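PDB 2F5X: BugD from Bordetella pertussis Tohama I, which binds aspartic acid as a periplasmic solute receptor of the tripartite tricarboxylate transporter family, consistent with a role in solute uptake. Local coordinates for residues M21-A26 with V50-K55. Residues are numbered along the deposited sequence; the frame is centred on the assembly and turned at random.
With ASP (aspartic acid), chain D.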
loop_
_atom_site.group_PDB
_atom_site.type_symbol
_atom_site.label_atom_id
_atom_site.label_comp_id
_atom_site.label_asym_id
_atom_site.label_seq_id
_atom_site.Cartn_x
_atom_site.Cartn_y
_atom_site.Cartn_z
HETATM N N MSE A 21 0.143 14.085 -9.437
HETATM C CA MSE A 21 0.309 13.199 -8.293
HETATM C C MSE A 21 0.703 11.828 -8.822
HETATM O O MSE A 21 -0.083 11.157 -9.490
HETATM C CB MSE A 21 -0.986 13.120 -7.485
HETATM C CG MSE A 21 -1.120 11.867 -6.616
HETATM SE SE MSE A 21 -2.633 11.963 -5.406
HETATM C CE MSE A 21 -1.840 13.192 -4.485
ATOM N N VAL A 22 1.935 11.427 -8.539
ATOM C CA VAL A 22 2.443 10.137 -9.001
ATOM C C VAL A 22 2.060 9.030 -8.025
ATOM O O VAL A 22 2.328 9.124 -6.822
ATOM C CB VAL A 22 3.984 10.191 -9.189
ATOM C CG1 VAL A 22 4.584 8.797 -9.510
ATOM C CG2 VAL A 22 4.351 11.242 -10.260
ATOM N N VAL A 23 1.439 7.987 -8.568
ATOM C CA VAL A 23 1.124 6.757 -7.849
ATOM C C VAL A 23 2.028 5.679 -8.458
ATOM O O VAL A 23 1.886 5.375 -9.641
ATOM C CB VAL A 23 -0.362 6.383 -8.072
ATOM C CG1 VAL A 23 -0.662 4.960 -7.589
ATOM C CG2 VAL A 23 -1.260 7.383 -7.369
ATOM N N PRO A 24 2.998 5.150 -7.706
ATOM C CA PRO A 24 3.954 4.175 -8.262
ATOM C C PRO A 24 3.424 2.767 -8.574
ATOM O O PRO A 24 4.171 1.788 -8.457
ATOM C CB PRO A 24 5.035 4.110 -7.175
ATOM C CG PRO A 24 4.897 5.459 -6.447
ATOM C CD PRO A 24 3.372 5.540 -6.334
ATOM N N PHE A 25 2.164 2.672 -8.995
ATOM C CA PHE A 25 1.531 1.389 -9.301
ATOM C C PHE A 25 0.498 1.544 -10.391
ATOM O O PHE A 25 0.034 2.654 -10.671
ATOM C CB PHE A 25 0.849 0.813 -8.055
ATOM C CG PHE A 25 1.812 0.480 -6.952
ATOM C CD1 PHE A 25 2.590 -0.677 -7.017
ATOM C CD2 PHE A 25 1.959 1.328 -5.868
ATOM C CE1 PHE A 25 3.501 -0.976 -6.016
ATOM C CE2 PHE A 25 2.865 1.033 -4.850
ATOM C CZ PHE A 25 3.635 -0.124 -4.921
ATOM N N ALA A 26 0.128 0.414 -10.987
ATOM C CA ALA A 26 -0.844 0.387 -12.068
ATOM C C ALA A 26 -2.169 1.017 -11.660
ATOM O O ALA A 26 -2.613 0.893 -10.514
ATOM C CB ALA A 26 -1.059 -1.056 -12.522
ATOM N N VAL A 50 -5.856 18.111 -9.499
ATOM C CA VAL A 50 -4.749 17.188 -9.255
ATOM C C VAL A 50 -4.894 16.071 -10.283
ATOM O O VAL A 50 -5.964 15.466 -10.391
ATOM C CB VAL A 50 -4.795 16.610 -7.814
ATOM C CG1 VAL A 50 -3.725 15.528 -7.605
ATOM C CG2 VAL A 50 -4.634 17.712 -6.787
ATOM N N VAL A 51 -3.827 15.823 -11.044
ATOM C CA VAL A 51 -3.822 14.810 -12.102
ATOM C C VAL A 51 -3.026 13.600 -11.634
ATOM O O VAL A 51 -1.824 13.703 -11.376
ATOM C CB VAL A 51 -3.182 15.345 -13.413
ATOM C CG1 VAL A 51 -3.173 14.262 -14.499
ATOM C CG2 VAL A 51 -3.907 16.594 -13.911
ATOM N N VAL A 52 -3.689 12.453 -11.543
ATOM C CA VAL A 52 -3.019 11.228 -11.105
ATOM C C VAL A 52 -2.231 10.612 -12.266
ATOM O O VAL A 52 -2.750 10.467 -13.382
ATOM C CB VAL A 52 -4.020 10.210 -10.494
ATOM C CG1 VAL A 52 -3.348 8.866 -10.216
ATOM C CG2 VAL A 52 -4.643 10.773 -9.212
ATOM N N GLU A 53 -0.970 10.278 -11.999
ATOM C CA GLU A 53 -0.128 9.592 -12.974
ATOM C C GLU A 53 0.316 8.266 -12.389
ATOM O O GLU A 53 0.799 8.213 -11.257
ATOM C CB GLU A 53 1.081 10.449 -13.349
ATOM C CG GLU A 53 0.696 11.781 -13.980
ATOM C CD GLU A 53 1.882 12.636 -14.394
ATOM O OE1 GLU A 53 3.002 12.429 -13.873
ATOM O OE2 GLU A 53 1.683 13.537 -15.240
ATOM N N ASN A 54 0.140 7.196 -13.153
ATOM C CA ASN A 54 0.502 5.867 -12.667
ATOM C C ASN A 54 1.840 5.451 -13.228
ATOM O O ASN A 54 2.015 5.422 -14.440
ATOM C CB ASN A 54 -0.591 4.861 -13.026
ATOM C CG ASN A 54 -1.904 5.201 -12.377
ATOM O OD1 ASN A 54 -2.762 5.844 -12.985
ATOM N ND2 ASN A 54 -2.066 4.791 -11.121
ATOM N N LYS A 55 2.793 5.154 -12.346
ATOM C CA LYS A 55 4.139 4.808 -12.788
ATOM C C LYS A 55 4.614 3.560 -12.067
ATOM O O LYS A 55 5.331 3.633 -11.069
ATOM C CB LYS A 55 5.102 5.989 -12.569
ATOM C CG LYS A 55 4.737 7.253 -13.362
ATOM C CD LYS A 55 4.857 7.030 -14.884
ATOM C CE LYS A 55 3.947 7.972 -15.689
ATOM N NZ LYS A 55 2.720 7.318 -16.280
HETATM N N ASP D . -0.534 -0.505 -3.341
HETATM C CA ASP D . -0.124 -1.206 -4.594
HETATM C C ASP D . -1.010 -0.824 -5.770
HETATM O O ASP D . -1.123 -1.584 -6.750
HETATM C CB ASP D . -0.152 -2.716 -4.395
HETATM C CG ASP D . 0.885 -3.186 -3.408
HETATM O OD1 ASP D . 0.807 -4.368 -2.999
HETATM O OD2 ASP D . 1.811 -2.440 -2.994
HETATM O OXT ASP D . -1.612 0.249 -5.719
#
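Met21 to Val23 run parallel to Val50 to Asn54 in a regular ladder: Met21 N reaches Val51 O at 2.8 Å, Glu53 N returns to Met21 O, Val23 N meets Glu53 O at 2.8 Å, and Lys55 N closes the series on Val23 O, while the axes of the short segments are twisted by 29°. On the face carrying Met21, Val23, Val52 and Asn54, Val23 CG2 rests on Val52 CG1 at 3.8 Å, and Met21 CB lies against Val50 CG1 at 3.6 Å. Helix 30-46 covers this side, with Ala35 on Val23 and Ala39 on Val50. On the other face Val22 CG1 packs at 4.2 Å against CG of Lys55, whose chain crosses it at about a right angle beneath helix 61-68. Lys55 then curls back, its chi2 of -65° helping to bring NZ over the carbonyl of its neighbour Asn54, where it donates to Asn54 O.

In the last bridged pair, the Asn54 side chain lies alongside that of Val23, and its ND2 reaches past the strand end to donate to Phe25 O at 3.0 Å, with an N-H...O angle of 150°. Asp32 takes a second bond from ND2 and Arg36 donates to OD1, so both ends of the amide are held and its rotation is fixed. This tethers the loop after Val23 to both the neighbouring strand and helix 30-46. Phe25 points away from the neighbouring strand; with CG anti to its carbonyl carbon, one face of the ring meets the bound aspartic acid, whose CA sits 3.4 Å above the plane, over the ring centre. Together the strands form the parallel pair of a beta-alpha-beta unit, with helix 30-46 as the crossover; as in other periplasmic binding proteins, the loop leaving the first strand's C-terminal end helps build the ligand pocket.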